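Local coordinates for tailspike protein (Acinetobacter phage vB_ApiP_P1, PDB 6E1R) that probably recognises and cleaves the capsular polysaccharide of its Acinetobacter host at the start of infection, as the trimeric tailspike of the phage, at residues 266-271 with 292-297; 276-281 with 299-304; 331-336 with 359-364. One frame throughout, in Å; residues are numbered along the deposited sequence.

Contact 1 of 3, residues 266-271 with 292-297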
HETATM    1  N   MSE A 266      17.547   3.611 -15.270  1.00 35.46           N
HETATM    2  CA  MSE A 266      18.039   2.965 -14.060  1.00 38.11           C
HETATM    3  C   MSE A 266      17.517   1.535 -13.973  1.00 38.24           C
HETATM    4  O   MSE A 266      18.268   0.604 -13.688  1.00 39.48           O
HETATM    5  CB  MSE A 266      17.622   3.762 -12.823  1.00 40.46           C
HETATM    6  CG  MSE A 266      18.337   3.359 -11.543  1.00 52.46           C
HETATM    7 SE   MSE A 266      20.277   3.550 -11.669  1.00 63.94          SE
HETATM    8  CE  MSE A 266      20.672   3.788  -9.775  1.00 63.95           C
ATOM      9  N   ILE A 267      16.222   1.371 -14.230  1.00 37.09           N
ATOM     10  CA  ILE A 267      15.559   0.074 -14.201  1.00 35.39           C
ATOM     11  C   ILE A 267      14.919  -0.164 -15.560  1.00 40.35           C
ATOM     12  O   ILE A 267      14.296   0.739 -16.128  1.00 46.24           O
ATOM     13  CB  ILE A 267      14.509  -0.001 -13.074  1.00 28.84           C
ATOM     14  CG1 ILE A 267      15.148   0.356 -11.730  1.00 28.77           C
ATOM     15  CG2 ILE A 267      13.885  -1.386 -13.014  1.00 24.61           C
ATOM     16  CD1 ILE A 267      14.164   0.432 -10.585  1.00 29.88           C
ATOM     17  N   GLU A 268      15.074  -1.380 -16.082  1.00 43.31           N
ATOM     18  CA  GLU A 268      14.575  -1.712 -17.408  1.00 40.29           C
ATOM     19  C   GLU A 268      14.157  -3.173 -17.453  1.00 39.88           C
ATOM     20  O   GLU A 268      14.874  -4.047 -16.957  1.00 45.68           O
ATOM     21  CB  GLU A 268      15.634  -1.442 -18.484  1.00 40.51           C
ATOM     22  CG  GLU A 268      15.201  -1.818 -19.892  1.00 43.97           C
ATOM     23  CD  GLU A 268      16.264  -1.521 -20.932  1.00 52.17           C
ATOM     24  OE1 GLU A 268      17.442  -1.361 -20.550  1.00 55.35           O
ATOM     25  OE2 GLU A 268      15.922  -1.449 -22.131  1.00 56.16           O
ATOM     26  N   TRP A 269      12.994  -3.429 -18.048  1.00 37.14           N
ATOM     27  CA  TRP A 269      12.558  -4.788 -18.330  1.00 37.40           C
ATOM     28  C   TRP A 269      11.609  -4.760 -19.519  1.00 40.05           C
ATOM     29  O   TRP A 269      10.958  -3.747 -19.786  1.00 41.91           O
ATOM     30  CB  TRP A 269      11.890  -5.448 -17.116  1.00 36.71           C
ATOM     31  CG  TRP A 269      10.488  -4.994 -16.833  1.00 34.32           C
ATOM     32  CD1 TRP A 269       9.337  -5.548 -17.313  1.00 36.11           C
ATOM     33  CD2 TRP A 269      10.088  -3.920 -15.973  1.00 30.85           C
ATOM     34  NE1 TRP A 269       8.246  -4.874 -16.821  1.00 33.37           N
ATOM     35  CE2 TRP A 269       8.679  -3.871 -15.996  1.00 33.76           C
ATOM     36  CE3 TRP A 269      10.783  -2.990 -15.194  1.00 35.39           C
ATOM     37  CZ2 TRP A 269       7.952  -2.929 -15.269  1.00 25.50           C
ATOM     38  CZ3 TRP A 269      10.058  -2.054 -14.473  1.00 33.28           C
ATOM     39  CH2 TRP A 269       8.658  -2.031 -14.516  1.00 30.69           C
ATOM     40  N   ASP A 270      11.549  -5.875 -20.237  1.00 39.20           N
ATOM     41  CA  ASP A 270      10.776  -5.956 -21.471  1.00 40.53           C
ATOM     42  C   ASP A 270       9.837  -7.159 -21.404  1.00 38.46           C
ATOM     43  O   ASP A 270       9.504  -7.669 -20.326  1.00 32.60           O
ATOM     44  CB  ASP A 270      11.717  -6.021 -22.683  1.00 44.09           C
ATOM     45  CG  ASP A 270      12.659  -7.216 -22.634  1.00 49.16           C
ATOM     46  OD1 ASP A 270      12.573  -8.017 -21.680  1.00 47.66           O
ATOM     47  OD2 ASP A 270      13.490  -7.355 -23.557  1.00 52.20           O
ATOM     48  N   SER A 271       9.397  -7.619 -22.577  1.00 41.08           N
ATOM     49  CA  SER A 271       8.554  -8.803 -22.734  1.00 43.65           C
ATOM     50  C   SER A 271       7.218  -8.672 -22.010  1.00 44.61           C
ATOM     51  O   SER A 271       6.590  -9.684 -21.682  1.00 45.46           O
ATOM     52  CB  SER A 271       9.283 -10.069 -22.270  1.00 47.35           C
ATOM     53  OG  SER A 271      10.503 -10.234 -22.972  1.00 49.68           O
ATOM     54  N   LEU A 292      13.988   7.253 -15.710  1.00 37.51           N
ATOM     55  CA  LEU A 292      14.424   6.437 -14.583  1.00 32.18           C
ATOM     56  C   LEU A 292      13.983   4.990 -14.754  1.00 35.90           C
ATOM     57  O   LEU A 292      14.721   4.066 -14.397  1.00 34.22           O
ATOM     58  CB  LEU A 292      13.887   7.006 -13.270  1.00 29.33           C
ATOM     59  CG  LEU A 292      14.313   8.427 -12.900  1.00 30.72           C
ATOM     60  CD1 LEU A 292      13.761   8.800 -11.538  1.00 25.01           C
ATOM     61  CD2 LEU A 292      15.827   8.564 -12.926  1.00 31.27           C
ATOM     62  N   ILE A 293      12.785   4.778 -15.297  1.00 35.16           N
ATOM     63  CA  ILE A 293      12.238   3.447 -15.531  1.00 28.53           C
ATOM     64  C   ILE A 293      11.735   3.408 -16.968  1.00 32.11           C
ATOM     65  O   ILE A 293      10.734   4.056 -17.298  1.00 35.27           O
ATOM     66  CB  ILE A 293      11.108   3.102 -14.550  1.00 25.57           C
ATOM     67  CG1 ILE A 293      11.603   3.194 -13.106  1.00 24.14           C
ATOM     68  CG2 ILE A 293      10.557   1.715 -14.839  1.00 24.04           C
ATOM     69  CD1 ILE A 293      10.517   2.980 -12.080  1.00 25.85           C
ATOM     70  N   LYS A 294      12.424   2.655 -17.821  1.00 28.18           N
ATOM     71  CA  LYS A 294      12.007   2.418 -19.200  1.00 27.04           C
ATOM     72  C   LYS A 294      11.638   0.946 -19.318  1.00 33.40           C
ATOM     73  O   LYS A 294      12.505   0.075 -19.185  1.00 46.16           O
ATOM     74  CB  LYS A 294      13.106   2.776 -20.195  1.00 30.45           C
ATOM     75  CG  LYS A 294      12.720   2.450 -21.631  1.00 40.54           C
ATOM     76  CD  LYS A 294      13.918   2.434 -22.558  1.00 46.75           C
ATOM     77  CE  LYS A 294      14.494   3.813 -22.731  1.00 46.38           C
ATOM     78  NZ  LYS A 294      15.582   3.827 -23.754  1.00 45.35           N
ATOM     79  N   CYS A 295      10.364   0.663 -19.566  1.00 33.67           N
ATOM     80  CA  CYS A 295       9.892  -0.711 -19.532  1.00 37.80           C
ATOM     81  C   CYS A 295       8.856  -0.960 -20.617  1.00 38.81           C
ATOM     82  O   CYS A 295       7.995  -0.115 -20.877  1.00 44.35           O
ATOM     83  CB  CYS A 295       9.291  -1.051 -18.163  1.00 38.61           C
ATOM     84  SG  CYS A 295       7.838  -0.069 -17.724  1.00 40.01           S
ATOM     85  N   THR A 296       8.963  -2.126 -21.252  1.00 41.38           N
ATOM     86  CA  THR A 296       7.901  -2.686 -22.085  1.00 42.43           C
ATOM     87  C   THR A 296       7.149  -3.652 -21.176  1.00 44.19           C
ATOM     88  O   THR A 296       7.516  -4.819 -21.042  1.00 42.13           O
ATOM     89  CB  THR A 296       8.466  -3.382 -23.318  1.00 44.25           C
ATOM     90  OG1 THR A 296       9.223  -2.446 -24.095  1.00 43.82           O
ATOM     91  CG2 THR A 296       7.346  -3.962 -24.171  1.00 32.85           C
ATOM     92  N   ALA A 297       6.108  -3.146 -20.519  1.00 39.50           N
ATOM     93  CA  ALA A 297       5.465  -3.863 -19.430  1.00 35.13           C
ATOM     94  C   ALA A 297       3.959  -3.931 -19.631  1.00 32.58           C
ATOM     95  O   ALA A 297       3.375  -3.194 -20.428  1.00 39.07           O
ATOM     96  CB  ALA A 297       5.766  -3.203 -18.078  1.00 30.11           C
TER
HETATM   97  O   HOH W   1      11.874  -2.761 -22.911  1.00 31.71           O

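Contact 2 of 3, residues 276-281 with 299-304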
ATOM      1  N   TRP A 276       5.764  -5.007 -11.112  1.00 31.47           N
ATOM      2  CA  TRP A 276       6.955  -4.379 -10.546  1.00 29.00           C
ATOM      3  C   TRP A 276       6.474  -3.226  -9.671  1.00 33.98           C
ATOM      4  O   TRP A 276       5.986  -2.215 -10.186  1.00 36.96           O
ATOM      5  CB  TRP A 276       7.893  -3.873 -11.640  1.00 29.73           C
ATOM      6  CG  TRP A 276       8.622  -4.932 -12.420  1.00 31.85           C
ATOM      7  CD1 TRP A 276       8.067  -5.924 -13.175  1.00 32.72           C
ATOM      8  CD2 TRP A 276      10.043  -5.073 -12.555  1.00 35.84           C
ATOM      9  NE1 TRP A 276       9.053  -6.685 -13.757  1.00 33.66           N
ATOM     10  CE2 TRP A 276      10.275  -6.183 -13.392  1.00 36.27           C
ATOM     11  CE3 TRP A 276      11.140  -4.375 -12.040  1.00 32.80           C
ATOM     12  CZ2 TRP A 276      11.559  -6.608 -13.729  1.00 33.06           C
ATOM     13  CZ3 TRP A 276      12.415  -4.801 -12.374  1.00 27.97           C
ATOM     14  CH2 TRP A 276      12.612  -5.908 -13.210  1.00 25.79           C
ATOM     15  N   HIS A 277       6.605  -3.373  -8.355  1.00 29.29           N
ATOM     16  CA  HIS A 277       6.106  -2.379  -7.417  1.00 31.08           C
ATOM     17  C   HIS A 277       7.220  -1.935  -6.479  1.00 36.19           C
ATOM     18  O   HIS A 277       8.178  -2.672  -6.234  1.00 41.88           O
ATOM     19  CB  HIS A 277       4.915  -2.919  -6.615  1.00 32.48           C
ATOM     20  CG  HIS A 277       3.766  -3.355  -7.469  1.00 33.25           C
ATOM     21  ND1 HIS A 277       3.118  -2.501  -8.336  1.00 37.56           N
ATOM     22  CD2 HIS A 277       3.153  -4.556  -7.595  1.00 35.99           C
ATOM     23  CE1 HIS A 277       2.155  -3.156  -8.957  1.00 39.28           C
ATOM     24  NE2 HIS A 277       2.153  -4.404  -8.525  1.00 41.61           N
ATOM     25  N   PHE A 278       7.079  -0.718  -5.955  1.00 29.08           N
ATOM     26  CA  PHE A 278       8.117  -0.064  -5.162  1.00 28.83           C
ATOM     27  C   PHE A 278       7.491   0.515  -3.901  1.00 33.22           C
ATOM     28  O   PHE A 278       6.754   1.504  -3.968  1.00 43.93           O
ATOM     29  CB  PHE A 278       8.816   1.028  -5.974  1.00 24.12           C
ATOM     30  CG  PHE A 278       9.439   0.530  -7.248  1.00 26.67           C
ATOM     31  CD1 PHE A 278       8.690   0.422  -8.409  1.00 30.56           C
ATOM     32  CD2 PHE A 278      10.776   0.174  -7.285  1.00 25.45           C
ATOM     33  CE1 PHE A 278       9.263  -0.038  -9.579  1.00 35.19           C
ATOM     34  CE2 PHE A 278      11.356  -0.284  -8.452  1.00 27.73           C
ATOM     35  CZ  PHE A 278      10.598  -0.391  -9.600  1.00 35.27           C
ATOM     36  N   PHE A 279       7.787  -0.094  -2.754  1.00 36.80           N
ATOM     37  CA  PHE A 279       7.271   0.354  -1.464  1.00 40.11           C
ATOM     38  C   PHE A 279       8.340   1.182  -0.762  1.00 41.22           C
ATOM     39  O   PHE A 279       9.386   0.653  -0.371  1.00 42.29           O
ATOM     40  CB  PHE A 279       6.855  -0.836  -0.600  1.00 42.75           C
ATOM     41  CG  PHE A 279       5.629  -1.548  -1.092  1.00 47.97           C
ATOM     42  CD1 PHE A 279       5.726  -2.542  -2.051  1.00 49.65           C
ATOM     43  CD2 PHE A 279       4.378  -1.225  -0.593  1.00 45.32           C
ATOM     44  CE1 PHE A 279       4.597  -3.201  -2.504  1.00 47.48           C
ATOM     45  CE2 PHE A 279       3.246  -1.880  -1.041  1.00 43.19           C
ATOM     46  CZ  PHE A 279       3.357  -2.870  -1.997  1.00 43.66           C
ATOM     47  N   ALA A 280       8.075   2.481  -0.605  1.00 38.29           N
ATOM     48  CA  ALA A 280       8.933   3.388   0.163  1.00 33.49           C
ATOM     49  C   ALA A 280      10.363   3.408  -0.375  1.00 34.83           C
ATOM     50  O   ALA A 280      11.329   3.521   0.384  1.00 38.13           O
ATOM     51  CB  ALA A 280       8.917   3.033   1.651  1.00 29.23           C
ATOM     52  N   CYS A 281      10.503   3.311  -1.693  1.00 31.39           N
ATOM     53  CA  CYS A 281      11.821   3.328  -2.307  1.00 29.87           C
ATOM     54  C   CYS A 281      12.298   4.763  -2.520  1.00 37.82           C
ATOM     55  O   CYS A 281      11.533   5.726  -2.431  1.00 42.08           O
ATOM     56  CB  CYS A 281      11.808   2.560  -3.627  1.00 29.22           C
ATOM     57  SG  CYS A 281      11.521   0.787  -3.438  1.00 33.65           S
ATOM     58  N   SER A 299       0.357  -4.929 -16.827  1.00 35.67           N
ATOM     59  CA  SER A 299      -0.097  -4.881 -15.438  1.00 33.18           C
ATOM     60  C   SER A 299       0.323  -3.558 -14.800  1.00 28.70           C
ATOM     61  O   SER A 299       1.218  -2.877 -15.315  1.00 29.11           O
ATOM     62  CB  SER A 299       0.435  -6.076 -14.636  1.00 38.69           C
ATOM     63  OG  SER A 299      -0.368  -7.224 -14.842  1.00 48.72           O
ATOM     64  N   PRO A 300      -0.298  -3.152 -13.694  1.00 28.55           N
ATOM     65  CA  PRO A 300       0.012  -1.842 -13.114  1.00 31.14           C
ATOM     66  C   PRO A 300       1.399  -1.780 -12.494  1.00 35.85           C
ATOM     67  O   PRO A 300       2.020  -2.792 -12.161  1.00 41.62           O
ATOM     68  CB  PRO A 300      -1.071  -1.665 -12.045  1.00 31.45           C
ATOM     69  CG  PRO A 300      -1.445  -3.054 -11.685  1.00 31.78           C
ATOM     70  CD  PRO A 300      -1.403  -3.808 -12.974  1.00 29.61           C
ATOM     71  N   ILE A 301       1.881  -0.548 -12.349  1.00 35.71           N
ATOM     72  CA  ILE A 301       3.132  -0.243 -11.664  1.00 34.15           C
ATOM     73  C   ILE A 301       2.810   0.767 -10.572  1.00 37.47           C
ATOM     74  O   ILE A 301       2.295   1.854 -10.862  1.00 39.66           O
ATOM     75  CB  ILE A 301       4.197   0.306 -12.625  1.00 32.28           C
ATOM     76  CG1 ILE A 301       4.445  -0.681 -13.768  1.00 29.05           C
ATOM     77  CG2 ILE A 301       5.488   0.603 -11.875  1.00 35.63           C
ATOM     78  CD1 ILE A 301       5.377  -0.151 -14.835  1.00 27.16           C
HETATM   79  N   MSE A 302       3.103   0.414  -9.326  1.00 35.99           N
HETATM   80  CA  MSE A 302       2.723   1.265  -8.203  1.00 35.86           C
HETATM   81  C   MSE A 302       3.903   1.683  -7.334  1.00 37.53           C
HETATM   82  O   MSE A 302       4.816   0.898  -7.079  1.00 44.38           O
HETATM   83  CB  MSE A 302       1.683   0.558  -7.335  1.00 39.52           C
HETATM   84  CG  MSE A 302       0.424   0.159  -8.075  1.00 52.25           C
HETATM   85 SE   MSE A 302      -0.855  -0.705  -6.892  1.00 72.93          SE
HETATM   86  CE  MSE A 302       0.313  -2.070  -6.129  1.00 68.76           C
ATOM     87  N   PHE A 303       3.867   2.932  -6.878  1.00 33.00           N
ATOM     88  CA  PHE A 303       4.838   3.470  -5.931  1.00 32.57           C
ATOM     89  C   PHE A 303       4.089   3.820  -4.654  1.00 34.74           C
ATOM     90  O   PHE A 303       3.350   4.811  -4.615  1.00 37.30           O
ATOM     91  CB  PHE A 303       5.554   4.696  -6.499  1.00 32.58           C
ATOM     92  CG  PHE A 303       6.341   4.418  -7.747  1.00 33.74           C
ATOM     93  CD1 PHE A 303       5.737   4.474  -8.992  1.00 29.35           C
ATOM     94  CD2 PHE A 303       7.688   4.102  -7.675  1.00 33.70           C
ATOM     95  CE1 PHE A 303       6.458   4.223 -10.140  1.00 29.40           C
ATOM     96  CE2 PHE A 303       8.418   3.847  -8.821  1.00 29.25           C
ATOM     97  CZ  PHE A 303       7.801   3.907 -10.054  1.00 31.20           C
ATOM     98  N   VAL A 304       4.272   3.013  -3.615  1.00 31.10           N
ATOM     99  CA  VAL A 304       3.574   3.199  -2.344  1.00 32.00           C
ATOM    100  C   VAL A 304       4.580   3.832  -1.388  1.00 35.29           C
ATOM    101  O   VAL A 304       5.369   3.147  -0.731  1.00 37.52           O
ATOM    102  CB  VAL A 304       3.005   1.886  -1.806  1.00 28.51           C
ATOM    103  CG1 VAL A 304       2.234   2.131  -0.520  1.00 29.01           C
ATOM    104  CG2 VAL A 304       2.109   1.227  -2.849  1.00 27.52           C
TER

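Contact 3 of 3, residues 331-336 with 359-364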
ATOM      1  N   LEU A 331      -2.421   1.174 -15.196  1.00 33.32           N
ATOM      2  CA  LEU A 331      -2.339   2.215 -14.186  1.00 32.11           C
ATOM      3  C   LEU A 331      -0.919   2.323 -13.652  1.00 38.42           C
ATOM      4  O   LEU A 331      -0.274   1.309 -13.372  1.00 44.60           O
ATOM      5  CB  LEU A 331      -3.306   1.934 -13.030  1.00 30.82           C
ATOM      6  CG  LEU A 331      -3.144   2.809 -11.787  1.00 32.21           C
ATOM      7  CD1 LEU A 331      -3.431   4.261 -12.123  1.00 35.97           C
ATOM      8  CD2 LEU A 331      -4.047   2.321 -10.664  1.00 36.98           C
ATOM      9  N   ILE A 332      -0.442   3.556 -13.515  1.00 35.99           N
ATOM     10  CA  ILE A 332       0.783   3.860 -12.788  1.00 34.66           C
ATOM     11  C   ILE A 332       0.390   4.787 -11.646  1.00 37.01           C
ATOM     12  O   ILE A 332       0.031   5.949 -11.877  1.00 38.26           O
ATOM     13  CB  ILE A 332       1.853   4.499 -13.680  1.00 31.99           C
ATOM     14  CG1 ILE A 332       2.279   3.525 -14.781  1.00 24.67           C
ATOM     15  CG2 ILE A 332       3.054   4.923 -12.847  1.00 23.82           C
ATOM     16  CD1 ILE A 332       3.360   4.068 -15.690  1.00 24.46           C
ATOM     17  N   LYS A 333       0.451   4.279 -10.418  1.00 34.89           N
ATOM     18  CA  LYS A 333      -0.006   5.011  -9.245  1.00 29.69           C
ATOM     19  C   LYS A 333       1.188   5.522  -8.452  1.00 29.95           C
ATOM     20  O   LYS A 333       2.083   4.748  -8.099  1.00 38.50           O
ATOM     21  CB  LYS A 333      -0.890   4.135  -8.357  1.00 26.13           C
ATOM     22  CG  LYS A 333      -1.468   4.880  -7.163  1.00 35.06           C
ATOM     23  CD  LYS A 333      -2.469   4.034  -6.394  1.00 32.43           C
ATOM     24  CE  LYS A 333      -3.129   4.845  -5.286  1.00 31.84           C
ATOM     25  NZ  LYS A 333      -4.099   4.037  -4.495  1.00 30.78           N
ATOM     26  N   PHE A 334       1.194   6.821  -8.179  1.00 30.57           N
ATOM     27  CA  PHE A 334       2.173   7.454  -7.299  1.00 33.19           C
ATOM     28  C   PHE A 334       1.435   7.786  -6.004  1.00 36.01           C
ATOM     29  O   PHE A 334       0.839   8.857  -5.869  1.00 42.12           O
ATOM     30  CB  PHE A 334       2.772   8.698  -7.948  1.00 36.10           C
ATOM     31  CG  PHE A 334       3.565   8.412  -9.192  1.00 36.92           C
ATOM     32  CD1 PHE A 334       4.900   8.057  -9.113  1.00 35.51           C
ATOM     33  CD2 PHE A 334       2.972   8.497 -10.440  1.00 36.48           C
ATOM     34  CE1 PHE A 334       5.629   7.794 -10.257  1.00 36.22           C
ATOM     35  CE2 PHE A 334       3.697   8.234 -11.587  1.00 32.77           C
ATOM     36  CZ  PHE A 334       5.025   7.882 -11.496  1.00 31.51           C
ATOM     37  N   GLN A 335       1.473   6.857  -5.054  1.00 30.21           N
ATOM     38  CA  GLN A 335       0.720   6.972  -3.806  1.00 31.19           C
ATOM     39  C   GLN A 335       1.627   7.573  -2.738  1.00 33.26           C
ATOM     40  O   GLN A 335       2.466   6.881  -2.158  1.00 28.93           O
ATOM     41  CB  GLN A 335       0.173   5.613  -3.379  1.00 28.15           C
ATOM     42  CG  GLN A 335      -0.622   5.645  -2.086  1.00 30.64           C
ATOM     43  CD  GLN A 335      -1.313   4.327  -1.790  1.00 35.32           C
ATOM     44  OE1 GLN A 335      -1.517   3.506  -2.684  1.00 38.87           O
ATOM     45  NE2 GLN A 335      -1.676   4.120  -0.530  1.00 36.73           N
ATOM     46  N   GLY A 336       1.455   8.869  -2.486  1.00 30.24           N
ATOM     47  CA  GLY A 336       2.183   9.551  -1.434  1.00 30.09           C
ATOM     48  C   GLY A 336       3.680   9.616  -1.658  1.00 39.09           C
ATOM     49  O   GLY A 336       4.460   9.227  -0.783  1.00 48.08           O
ATOM     50  N   ILE A 359      -2.403   7.941 -11.489  1.00 40.69           N
ATOM     51  CA  ILE A 359      -2.994   8.392 -10.237  1.00 41.06           C
ATOM     52  C   ILE A 359      -1.893   9.044  -9.414  1.00 39.16           C
ATOM     53  O   ILE A 359      -0.869   8.412  -9.126  1.00 36.73           O
ATOM     54  CB  ILE A 359      -3.652   7.241  -9.461  1.00 39.06           C
ATOM     55  CG1 ILE A 359      -4.951   6.810 -10.147  1.00 36.75           C
ATOM     56  CG2 ILE A 359      -3.920   7.652  -8.021  1.00 35.87           C
ATOM     57  CD1 ILE A 359      -5.680   5.695  -9.428  1.00 35.84           C
ATOM     58  N   PHE A 360      -2.101  10.303  -9.046  1.00 35.84           N
ATOM     59  CA  PHE A 360      -1.207  11.036  -8.154  1.00 36.44           C
ATOM     60  C   PHE A 360      -1.994  11.307  -6.879  1.00 43.27           C
ATOM     61  O   PHE A 360      -2.860  12.186  -6.845  1.00 48.02           O
ATOM     62  CB  PHE A 360      -0.708  12.324  -8.803  1.00 34.49           C
ATOM     63  CG  PHE A 360       0.240  12.100  -9.946  1.00 38.23           C
ATOM     64  CD1 PHE A 360      -0.235  11.823 -11.218  1.00 38.74           C
ATOM     65  CD2 PHE A 360       1.610  12.177  -9.749  1.00 37.68           C
ATOM     66  CE1 PHE A 360       0.639  11.617 -12.271  1.00 36.18           C
ATOM     67  CE2 PHE A 360       2.489  11.975 -10.798  1.00 36.26           C
ATOM     68  CZ  PHE A 360       2.002  11.694 -12.060  1.00 35.64           C
ATOM     69  N   GLU A 361      -1.692  10.545  -5.833  1.00 42.37           N
ATOM     70  CA  GLU A 361      -2.456  10.553  -4.590  1.00 36.90           C
ATOM     71  C   GLU A 361      -1.577  11.113  -3.477  1.00 34.76           C
ATOM     72  O   GLU A 361      -0.693  10.421  -2.962  1.00 39.61           O
ATOM     73  CB  GLU A 361      -2.947   9.146  -4.266  1.00 36.98           C
ATOM     74  CG  GLU A 361      -3.943   9.066  -3.131  1.00 43.06           C
ATOM     75  CD  GLU A 361      -4.344   7.637  -2.833  1.00 50.71           C
ATOM     76  OE1 GLU A 361      -5.192   7.089  -3.568  1.00 54.77           O
ATOM     77  OE2 GLU A 361      -3.794   7.055  -1.878  1.00 52.25           O
ATOM     78  N   GLY A 362      -1.824  12.368  -3.110  1.00 29.17           N
ATOM     79  CA  GLY A 362      -1.124  12.981  -2.000  1.00 29.54           C
ATOM     80  C   GLY A 362       0.341  13.270  -2.233  1.00 41.99           C
ATOM     81  O   GLY A 362       1.083  13.440  -1.264  1.00 47.43           O
ATOM     82  N   CYS A 363       0.782  13.347  -3.486  1.00 43.30           N
ATOM     83  CA  CYS A 363       2.182  13.627  -3.763  1.00 36.01           C
ATOM     84  C   CYS A 363       2.538  15.057  -3.360  1.00 36.59           C
ATOM     85  O   CYS A 363       1.683  15.943  -3.277  1.00 41.84           O
ATOM     86  CB  CYS A 363       2.493  13.395  -5.241  1.00 34.04           C
ATOM     87  SG  CYS A 363       2.258  11.685  -5.779  1.00 30.92           S
ATOM     88  N   TYR A 364       3.830  15.276  -3.121  1.00 32.04           N
ATOM     89  CA  TYR A 364       4.306  16.535  -2.561  1.00 33.54           C
ATOM     90  C   TYR A 364       5.686  16.847  -3.119  1.00 35.58           C
ATOM     91  O   TYR A 364       6.586  16.005  -3.049  1.00 44.08           O
ATOM     92  CB  TYR A 364       4.353  16.451  -1.029  1.00 31.02           C
ATOM     93  CG  TYR A 364       4.727  17.737  -0.326  1.00 34.96           C
ATOM     94  CD1 TYR A 364       6.057  18.069  -0.102  1.00 38.90           C
ATOM     95  CD2 TYR A 364       3.749  18.605   0.140  1.00 38.56           C
ATOM     96  CE1 TYR A 364       6.402  19.240   0.548  1.00 42.38           C
ATOM     97  CE2 TYR A 364       4.084  19.777   0.792  1.00 40.82           C
ATOM     98  CZ  TYR A 364       5.412  20.089   0.995  1.00 42.17           C
ATOM     99  OH  TYR A 364       5.749  21.254   1.645  1.00 44.15           O
TER
HETATM  100  O   HOH W   2      -6.705   4.651  -3.046  1.00 30.73           O

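Contact 1 of 3, residues 266-271 with 292-297
The carbonyl oxygen of Leu292 is gripped by two successive backbone amides. Ile267 N approaches almost in line with the C=O at 3.1 Å from Leu292 O, whereas Met266 N comes in above the carbonyl plane. The two segments are neighbouring rungs of the parallel beta-helix common to phage tailspikes, and this fork lies where one rung turns into its strand. Farther on, Lys294 N bonds to Ile267 O, and Thr296 N reaches Trp269 O at 3.0 Å.

On the face carrying Glu268 and Lys294, the charged ends do not meet across the rungs: Glu268 pairs with Lys235, and Lys294 with Glu290 and Asp264. The other face is apolar. Ile267 CB packs on Ile293 CG1, and Trp269 CZ3 lies 3.8 Å from Ile293 CG2. With chi1 at 76°, Trp269 CG sits between its own backbone N and carbonyl carbon, which swings the indole across to the next rung; its NE1 is held by Gly273 O. Cys295 CB lies over the centre of the indole's six-membered ring, 3.5 Å from its centroid in a CH-pi contact, and Cys295 SG stays above the same ring, 4.1 Å from the centroid.

Contact 2 of 3, residues 276-281 with 299-304
His277 ND1 accepts the backbone N-H of Met302 at 3.1 Å, with the donor nitrogen lying in the imidazole plane, which suggests that ND1 is the unprotonated nitrogen. The ring's other nitrogen, NE2, is bonded to Gln275 OE1; the two bonds fix the rotation of the imidazole. The remaining polar links are backbone ones. Phe278 is engaged at both ends, its N bonding to Met302 O and its O receiving Val304 N at 2.9 Å, and Ala280 N closes the row on Val304 O, where segment 276-281 turns its corner.

One face of the imidazole is covered by Met302, a selenomethionine. Its chain is bent at the last torsion (chi3 -52°), which brings CE over the middle of the ring, 3.6 Å from the His277 centroid, in a CH-pi contact, while its SE lies obliquely to the ring.

These rungs belong to the parallel beta-helix of the tailspike, and residues in register stack in ladders along its length. Phe278 and Phe303 form an aromatic ladder inside the coil: the rings point the same way, their planes only 10° apart, but offset, with little of one ring over the other. Phe278 CD1 comes within 3.5 Å of Phe303 CE2. Ile293, from another wall of the coil, packs against both rings.

Apolar contacts on the outer face of the coil, buried between subunits, make up the last group. Phe279 runs alongside Val304, with its CD2 3.6 Å from Val304 CB and its CE2 beside Val304 CG2. Both residues also pack across the trimer interface: Phe279 touches Val304 of the second subunit, and Val304 touches Phe279 of the third.

Contact 3 of 3, residues 331-336 with 359-364
Lys333 stands beside Ile359 on neighbouring rungs of the parallel beta-helix, and its extended side chain leads from this pair to the trimer interface. CB points to the face shared with Gln335, Ile359 and Glu361; with CG anti to the backbone N (chi1 -176°) the chain runs out past Ile359, Lys333 CG lying 3.8 Å from Ile359 CG2. Farther out, CE passes beside the carboxylate, 3.5 Å from Glu361 OE1. At the tip, NZ forms a long, weak salt bridge with the same oxygen, Glu361 OE1, at 3.4 Å, and a weak bond to Gln335 OE1. A water accepts from Lys333 NZ at 3.0 Å and lies within hydrogen-bonding distance of Glu361 OE1. The stronger partner of NZ is Glu361 OE2 of the second subunit. Glu361 OE2 of this chain correspondingly meets Lys333 of the third, and Gln335 bonds to its counterparts in both, so a buried polar network links the three chains.

Along the strands, backbone bonds run from Phe334 N to Ile359 O at 2.8 Å, Glu361 N to Phe334 O, and Gly336 N to Glu361 O. Leu331 CD1 extends the apolar packing along Ile359 CG1. On the opposite face of the strands, inside the coil, the rings of Phe334 and Phe360 run side by side with planes 18° apart, and Phe334 CD2 sits 3.5 Å above the Phe360 ring, toward its rim.

In the fold
Following the chain, strand 267-270 of contact 1 leads directly into strand 273-278 of contact 2; the next turn of the coil supplies 293-297 and then 301-304. Contact 1 therefore closes first and contact 2 soon after, their loops crossing, as expected when two walls of one coil each pair with the following rung. The walls meet inside the coil, where the rings of Trp269 and Trp276 stack and Ile267 CD1 packs on Phe278 CE2. Contact 3 comes later, in series. Segment 331-336 is the next neighbour of 299-304, with probable backbone hydrogen bonds joining Phe303 to Lys333 and Gln335. Contacts 2 and 3 thus continue one wall, which faces the other subunits, whereas contact 1 touches none.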